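Local structure of uricase (Bacillus fastidiosus, 4R8X) at residues 88-100 with 144-157. The protein catalyses the oxidation of urate to 5-hydroxyisourate, the first step in breaking urate down to allantoin. Sequence-based numbering, arbitrary orientation.
Sequences LEGFLQYVCEAFL and VTATVEVARTASGT. Unlike the reference sequence in segment 144-157: Val144 (reference Ala).
The guanidinium of Arg152 has Leu100 CD2 lying over one face, 3.5 Å from NH2, while at its edge, in plane, sits Leu100 O. NH2 donates to that carbonyl oxygen over 3.0 Å and almost straight (169°), and it also reaches Leu106 O. A bend at chi3 (-69°) helps turn the guanidinium towards the last turn of segment 88-100. A leucine in place of Arg152 would probably leave both Leu100 O and Leu106 O without this donor. Along the helix, two further flat groups meet: the Gln93 amide points NE2 at Glu97 OE2 in its own plane, but meets that oxygen from above the carboxylate. A water then joins OE2 to Thr157 OG1. At the far end, a second water links Glu89 OE1 to Thr145 O, while Glu89 OE2 bonds Tyr222.

Beside this polar flank, helix 88-100 runs along strand 144-153, their axes 26° from parallel. Leu88 CD2 rests on Ala146 CB at 3.7 Å. Val148 spreads its methyls, CG2 against Leu92 CB and CG1, anti to the backbone N, against Gln93. Farther on, Val150 CG2 packs on Cys96 CB (3.6 Å) and CG1 on Leu100 CD1. The strand's opposite face carries Glu149, salt-bridged to Arg110 and Lys50.

This is a helix layered on the antiparallel sheet, as in the tunnelling fold of uricases. The waters and most polar side chains lie along the Glu89, Gln93 and Glu97 flank and at the Arg152 end, so cohesion here rests mainly on apolar packing, with a single direct hydrogen bond, Arg152 NH2 to Leu100 O, between the two segments.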
ATOM      1  N   LEU D  88      20.083   4.454 -17.874  1.00 14.05           N
ATOM      2  CA  LEU D  88      19.061   5.321 -17.311  1.00 13.59           C
ATOM      3  C   LEU D  88      19.600   6.744 -17.196  1.00 12.95           C
ATOM      4  O   LEU D  88      18.925   7.703 -17.566  1.00 12.67           O
ATOM      5  CB  LEU D  88      18.634   4.800 -15.941  1.00 16.28           C
ATOM      6  CG  LEU D  88      17.439   5.496 -15.295  0.85 17.56           C
ATOM      7  CD1 LEU D  88      16.230   5.507 -16.225  0.76 18.72           C
ATOM      8  CD2 LEU D  88      17.083   4.781 -14.006  1.00 17.43           C
ATOM      9  N   GLU D  89      20.828   6.873 -16.693  1.00 11.84           N
ATOM     10  CA  GLU D  89      21.451   8.184 -16.540  1.00 12.57           C
ATOM     11  C   GLU D  89      21.644   8.886 -17.877  1.00 12.80           C
ATOM     12  O   GLU D  89      21.474  10.101 -17.969  1.00 12.86           O
ATOM     13  CB  GLU D  89      22.803   8.064 -15.842  1.00 12.56           C
ATOM     14  CG  GLU D  89      22.761   7.489 -14.440  1.00 12.31           C
ATOM     15  CD  GLU D  89      22.961   5.982 -14.398  1.00 13.32           C
ATOM     16  OE1 GLU D  89      23.397   5.491 -13.343  1.00 13.99           O
ATOM     17  OE2 GLU D  89      22.695   5.286 -15.401  1.00 13.13           O
ATOM     18  N   GLY D  90      22.030   8.120 -18.893  1.00 12.85           N
ATOM     19  CA  GLY D  90      22.160   8.639 -20.243  1.00 13.97           C
ATOM     20  C   GLY D  90      20.844   9.190 -20.736  1.00 12.54           C
ATOM     21  O   GLY D  90      20.785  10.307 -21.242  1.00 12.99           O
ATOM     22  N   PHE D  91      19.770   8.422 -20.566  1.00 11.87           N
ATOM     23  CA  PHE D  91      18.471   8.887 -21.014  1.00 13.04           C
ATOM     24  C   PHE D  91      18.025  10.162 -20.295  1.00 12.54           C
ATOM     25  O   PHE D  91      17.552  11.094 -20.933  1.00 13.30           O
ATOM     26  CB  PHE D  91      17.417   7.801 -20.836  1.00 12.65           C
ATOM     27  CG  PHE D  91      16.040   8.234 -21.246  1.00 12.58           C
ATOM     28  CD1 PHE D  91      15.785   8.616 -22.556  1.00 13.43           C
ATOM     29  CD2 PHE D  91      15.006   8.285 -20.318  1.00 13.84           C
ATOM     30  CE1 PHE D  91      14.521   9.033 -22.941  1.00 13.40           C
ATOM     31  CE2 PHE D  91      13.740   8.690 -20.691  1.00 13.69           C
ATOM     32  CZ  PHE D  91      13.487   9.064 -22.008  1.00 13.51           C
ATOM     33  N   LEU D  92      18.190  10.212 -18.974  1.00 11.54           N
ATOM     34  CA  LEU D  92      17.758  11.376 -18.215  1.00 11.71           C
ATOM     35  C   LEU D  92      18.526  12.638 -18.621  1.00 12.68           C
ATOM     36  O   LEU D  92      17.931  13.707 -18.770  1.00 12.71           O
ATOM     37  CB  LEU D  92      17.881  11.123 -16.705  1.00 12.22           C
ATOM     38  CG  LEU D  92      17.028   9.986 -16.135  1.00 12.80           C
ATOM     39  CD1 LEU D  92      17.066  10.069 -14.620  1.00 13.68           C
ATOM     40  CD2 LEU D  92      15.581  10.005 -16.657  1.00 14.04           C
ATOM     41  N   GLN D  93      19.834  12.517 -18.807  1.00 12.61           N
ATOM     42  CA  GLN D  93      20.589  13.696 -19.222  1.00 12.90           C
ATOM     43  C   GLN D  93      20.182  14.159 -20.621  1.00 13.94           C
ATOM     44  O   GLN D  93      20.051  15.354 -20.862  1.00 14.50           O
ATOM     45  CB  GLN D  93      22.095  13.465 -19.168  1.00 14.42           C
ATOM     46  CG  GLN D  93      22.866  14.732 -19.472  1.00 15.62           C
ATOM     47  CD  GLN D  93      24.338  14.597 -19.203  1.00 15.94           C
ATOM     48  OE1 GLN D  93      24.774  13.697 -18.489  1.00 15.44           O
ATOM     49  NE2 GLN D  93      25.121  15.497 -19.775  1.00 16.42           N
ATOM     50  N   TYR D  94      19.975  13.197 -21.519  1.00 13.69           N
ATOM     51  CA  TYR D  94      19.492  13.452 -22.871  1.00 13.17           C
ATOM     52  C   TYR D  94      18.200  14.269 -22.848  1.00 13.35           C
ATOM     53  O   TYR D  94      18.064  15.269 -23.558  1.00 14.34           O
ATOM     54  CB  TYR D  94      19.301  12.106 -23.581  1.00 14.10           C
ATOM     55  CG  TYR D  94      18.612  12.108 -24.932  1.00 14.54           C
ATOM     56  CD1 TYR D  94      19.201  12.696 -26.049  1.00 15.23           C
ATOM     57  CD2 TYR D  94      17.403  11.436 -25.108  1.00 16.12           C
ATOM     58  CE1 TYR D  94      18.576  12.650 -27.284  1.00 15.43           C
ATOM     59  CE2 TYR D  94      16.778  11.392 -26.333  1.00 17.47           C
ATOM     60  CZ  TYR D  94      17.363  11.996 -27.418  1.00 17.40           C
ATOM     61  OH  TYR D  94      16.737  11.940 -28.640  1.00 18.44           O
ATOM     62  N   VAL D  95      17.251  13.852 -22.019  1.00 12.79           N
ATOM     63  CA  VAL D  95      15.967  14.548 -21.902  1.00 12.93           C
ATOM     64  C   VAL D  95      16.086  15.947 -21.295  1.00 12.14           C
ATOM     65  O   VAL D  95      15.482  16.889 -21.803  1.00 13.34           O
ATOM     66  CB  VAL D  95      14.941  13.696 -21.123  1.00 13.95           C
ATOM     67  CG1 VAL D  95      13.670  14.495 -20.818  1.00 14.75           C
ATOM     68  CG2 VAL D  95      14.597  12.430 -21.907  1.00 15.27           C
ATOM     69  N   CYS D  96      16.859  16.073 -20.214  1.00 12.72           N
ATOM     70  CA  CYS D  96      17.117  17.375 -19.599  1.00 12.91           C
ATOM     71  C   CYS D  96      17.662  18.365 -20.615  1.00 12.75           C
ATOM     72  O   CYS D  96      17.187  19.497 -20.716  1.00 13.19           O
ATOM     73  CB  CYS D  96      18.149  17.235 -18.478  1.00 14.67           C
ATOM     74  SG  CYS D  96      17.581  16.444 -16.958  1.00 15.00           S
ATOM     75  N   GLU D  97      18.682  17.933 -21.344  1.00 12.79           N
ATOM     76  CA  GLU D  97      19.322  18.822 -22.311  1.00 13.20           C
ATOM     77  C   GLU D  97      18.352  19.181 -23.422  1.00 14.57           C
ATOM     78  O   GLU D  97      18.322  20.323 -23.886  1.00 14.76           O
ATOM     79  CB  GLU D  97      20.593  18.173 -22.846  1.00 14.45           C
ATOM     80  CG  GLU D  97      21.681  18.176 -21.787  1.00 15.20           C
ATOM     81  CD  GLU D  97      22.893  17.325 -22.111  1.00 17.08           C
ATOM     82  OE1 GLU D  97      22.825  16.455 -23.007  1.00 19.06           O
ATOM     83  OE2 GLU D  97      23.928  17.535 -21.447  1.00 17.04           O
ATOM     84  N   ALA D  98      17.537  18.214 -23.831  1.00 14.63           N
ATOM     85  CA  ALA D  98      16.556  18.446 -24.885  1.00 14.42           C
ATOM     86  C   ALA D  98      15.514  19.484 -24.461  1.00 14.29           C
ATOM     87  O   ALA D  98      15.163  20.372 -25.245  1.00 13.99           O
ATOM     88  CB  ALA D  98      15.885  17.136 -25.275  1.00 14.23           C
ATOM     89  N   PHE D  99      15.015  19.375 -23.228  1.00 14.16           N
ATOM     90  CA  PHE D  99      14.084  20.377 -22.712  1.00 14.21           C
ATOM     91  C   PHE D  99      14.718  21.773 -22.765  1.00 15.17           C
ATOM     92  O   PHE D  99      14.084  22.736 -23.205  1.00 15.55           O
ATOM     93  CB  PHE D  99      13.681  20.063 -21.261  1.00 13.13           C
ATOM     94  CG  PHE D  99      12.456  19.193 -21.111  1.00 13.47           C
ATOM     95  CD1 PHE D  99      11.215  19.627 -21.532  1.00 13.77           C
ATOM     96  CD2 PHE D  99      12.548  17.966 -20.474  1.00 12.26           C
ATOM     97  CE1 PHE D  99      10.086  18.839 -21.355  1.00 13.66           C
ATOM     98  CE2 PHE D  99      11.429  17.170 -20.284  1.00 12.13           C
ATOM     99  CZ  PHE D  99      10.195  17.605 -20.736  1.00 13.79           C
ATOM    100  N   LEU D 100      15.969  21.882 -22.318  1.00 15.09           N
ATOM    101  CA  LEU D 100      16.649  23.177 -22.296  1.00 14.71           C
ATOM    102  C   LEU D 100      16.866  23.732 -23.696  1.00 16.05           C
ATOM    103  O   LEU D 100      16.812  24.949 -23.897  1.00 16.19           O
ATOM    104  CB  LEU D 100      17.966  23.082 -21.533  1.00 14.42           C
ATOM    105  CG  LEU D 100      17.809  22.921 -20.019  1.00 15.53           C
ATOM    106  CD1 LEU D 100      19.140  22.616 -19.368  1.00 16.05           C
ATOM    107  CD2 LEU D 100      17.169  24.167 -19.405  1.00 16.21           C
ATOM    108  N   VAL D 144      16.556  -0.172 -10.240  1.00 10.69           N
ATOM    109  CA  VAL D 144      17.541   0.852 -10.519  1.00 11.27           C
ATOM    110  C   VAL D 144      16.946   2.241 -10.392  1.00 10.77           C
ATOM    111  O   VAL D 144      15.808   2.486 -10.776  1.00 12.49           O
ATOM    112  CB  VAL D 144      18.108   0.652 -11.940  1.00 11.70           C
ATOM    113  CG1 VAL D 144      19.156   1.709 -12.264  1.00 12.94           C
ATOM    114  CG2 VAL D 144      18.710  -0.735 -12.073  1.00 11.64           C
ATOM    115  N   THR D 145      17.737   3.167  -9.862  1.00 10.46           N
ATOM    116  CA  THR D 145      17.316   4.556  -9.760  1.00 11.07           C
ATOM    117  C   THR D 145      18.358   5.487 -10.392  1.00 10.90           C
ATOM    118  O   THR D 145      19.532   5.131 -10.522  1.00 11.76           O
ATOM    119  CB  THR D 145      17.096   4.975  -8.285  1.00 11.85           C
ATOM    120  OG1 THR D 145      18.325   4.831  -7.559  1.00 12.48           O
ATOM    121  CG2 THR D 145      16.013   4.104  -7.633  1.00 12.35           C
ATOM    122  N   ALA D 146      17.909   6.673 -10.799  1.00 11.12           N
ATOM    123  CA  ALA D 146      18.819   7.726 -11.256  1.00 10.92           C
ATOM    124  C   ALA D 146      18.147   9.085 -11.180  1.00 11.48           C
ATOM    125  O   ALA D 146      16.925   9.185 -11.264  1.00 12.56           O
ATOM    126  CB  ALA D 146      19.308   7.441 -12.676  1.00 13.88           C
ATOM    127  N   THR D 147      18.962  10.124 -11.017  1.00 12.45           N
ATOM    128  CA  THR D 147      18.513  11.506 -11.113  1.00 11.98           C
ATOM    129  C   THR D 147      19.542  12.271 -11.909  1.00 12.29           C
ATOM    130  O   THR D 147      20.742  12.084 -11.721  1.00 13.50           O
ATOM    131  CB  THR D 147      18.402  12.171  -9.722  1.00 13.51           C
ATOM    132  OG1 THR D 147      17.361  11.543  -8.972  1.00 15.24           O
ATOM    133  CG2 THR D 147      18.069  13.643  -9.834  1.00 14.36           C
ATOM    134  N   VAL D 148      19.071  13.108 -12.825  1.00 11.30           N
ATOM    135  CA  VAL D 148      19.956  14.069 -13.469  1.00 11.67           C
ATOM    136  C   VAL D 148      19.290  15.427 -13.487  1.00 11.70           C
ATOM    137  O   VAL D 148      18.133  15.551 -13.863  1.00 12.75           O
ATOM    138  CB  VAL D 148      20.319  13.656 -14.913  1.00 12.23           C
ATOM    139  CG1 VAL D 148      21.255  14.705 -15.531  1.00 14.44           C
ATOM    140  CG2 VAL D 148      20.990  12.298 -14.929  1.00 12.55           C
ATOM    141  N   GLU D 149      20.011  16.458 -13.048  1.00 11.20           N
ATOM    142  CA  GLU D 149      19.519  17.814 -13.187  1.00 12.01           C
ATOM    143  C   GLU D 149      20.557  18.618 -13.961  1.00 11.89           C
ATOM    144  O   GLU D 149      21.752  18.581 -13.647  1.00 12.67           O
ATOM    145  CB  GLU D 149      19.220  18.465 -11.829  1.00 13.14           C
ATOM    146  CG  GLU D 149      18.600  19.855 -11.952  1.00 13.94           C
ATOM    147  CD  GLU D 149      18.032  20.411 -10.653  1.00 16.55           C
ATOM    148  OE1 GLU D 149      17.871  19.658  -9.682  1.00 16.94           O
ATOM    149  OE2 GLU D 149      17.733  21.613 -10.606  1.00 18.48           O
ATOM    150  N   VAL D 150      20.091  19.309 -14.995  1.00 11.99           N
ATOM    151  CA  VAL D 150      20.957  20.117 -15.835  1.00 11.86           C
ATOM    152  C   VAL D 150      20.511  21.571 -15.728  1.00 12.60           C
ATOM    153  O   VAL D 150      19.316  21.862 -15.767  1.00 12.14           O
ATOM    154  CB  VAL D 150      20.912  19.635 -17.297  1.00 12.17           C
ATOM    155  CG1 VAL D 150      21.790  20.538 -18.186  1.00 13.75           C
ATOM    156  CG2 VAL D 150      21.406  18.206 -17.391  1.00 14.30           C
ATOM    157  N   ALA D 151      21.480  22.477 -15.572  1.00 13.43           N
ATOM    158  CA  ALA D 151      21.212  23.909 -15.532  1.00 13.97           C
ATOM    159  C   ALA D 151      21.959  24.641 -16.642  1.00 14.33           C
ATOM    160  O   ALA D 151      23.020  24.213 -17.095  1.00 15.06           O
ATOM    161  CB  ALA D 151      21.595  24.494 -14.164  1.00 14.82           C
ATOM    162  N   ARG D 152      21.392  25.757 -17.069  1.00 14.88           N
ATOM    163  CA  ARG D 152      22.036  26.600 -18.058  1.00 17.06           C
ATOM    164  C   ARG D 152      23.213  27.329 -17.400  1.00 17.40           C
ATOM    165  O   ARG D 152      23.162  27.679 -16.221  1.00 18.13           O
ATOM    166  CB  ARG D 152      21.014  27.599 -18.601  1.00 18.89           C
ATOM    167  CG  ARG D 152      21.201  27.968 -20.057  1.00 20.25           C
ATOM    168  CD  ARG D 152      20.065  28.866 -20.549  1.00 19.16           C
ATOM    169  NE  ARG D 152      18.741  28.233 -20.658  1.00 18.00           N
ATOM    170  CZ  ARG D 152      18.396  27.383 -21.623  1.00 17.61           C
ATOM    171  NH1 ARG D 152      19.283  27.015 -22.534  1.00 17.95           N
ATOM    172  NH2 ARG D 152      17.169  26.879 -21.672  1.00 17.29           N
ATOM    173  N   THR D 153      24.287  27.527 -18.151  1.00 17.00           N
ATOM    174  CA  THR D 153      25.359  28.404 -17.708  1.00 17.36           C
ATOM    175  C   THR D 153      25.479  29.492 -18.750  1.00 17.31           C
ATOM    176  O   THR D 153      24.760  29.488 -19.754  1.00 18.78           O
ATOM    177  CB  THR D 153      26.706  27.688 -17.615  1.00 16.71           C
ATOM    178  OG1 THR D 153      27.158  27.356 -18.934  1.00 16.67           O
ATOM    179  CG2 THR D 153      26.589  26.424 -16.769  1.00 16.71           C
ATOM    180  N   ALA D 154      26.410  30.411 -18.535  1.00 16.80           N
ATOM    181  CA  ALA D 154      26.630  31.502 -19.472  1.00 17.17           C
ATOM    182  C   ALA D 154      27.214  31.002 -20.801  1.00 17.74           C
ATOM    183  O   ALA D 154      27.210  31.728 -21.793  1.00 19.09           O
ATOM    184  CB  ALA D 154      27.538  32.538 -18.847  1.00 17.05           C
ATOM    185  N   SER D 155      27.707  29.766 -20.829  1.00 17.00           N
ATOM    186  CA  SER D 155      28.367  29.255 -22.027  1.00 18.21           C
ATOM    187  C   SER D 155      27.927  27.857 -22.433  1.00 19.84           C
ATOM    188  O   SER D 155      28.679  27.123 -23.079  1.00 20.90           O
ATOM    189  CB  SER D 155      29.878  29.262 -21.821  1.00 18.38           C
ATOM    190  OG  SER D 155      30.217  28.466 -20.701  1.00 19.70           O
ATOM    191  N   GLY D 156      26.706  27.495 -22.060  1.00 18.81           N
ATOM    192  CA  GLY D 156      26.151  26.205 -22.425  1.00 18.57           C
ATOM    193  C   GLY D 156      25.282  25.679 -21.305  1.00 17.18           C
ATOM    194  O   GLY D 156      24.482  26.422 -20.742  1.00 17.60           O
ATOM    195  N   THR D 157      25.442  24.397 -20.983  1.00 16.71           N
ATOM    196  CA  THR D 157      24.734  23.783 -19.863  1.00 16.94           C
ATOM    197  C   THR D 157      25.699  22.949 -19.031  1.00 16.77           C
ATOM    198  O   THR D 157      26.791  22.603 -19.484  1.00 18.55           O
ATOM    199  CB  THR D 157      23.579  22.855 -20.319  1.00 17.09           C
ATOM    200  OG1 THR D 157      24.102  21.780 -21.111  1.00 18.01           O
ATOM    201  CG2 THR D 157      22.534  23.617 -21.118  1.00 17.47           C
TER
HETATM  202  O   HOH W   1      21.724   3.607 -11.916  1.00 16.25           O
HETATM  203  O   HOH W   2      24.886  19.603 -19.805  1.00 18.63           O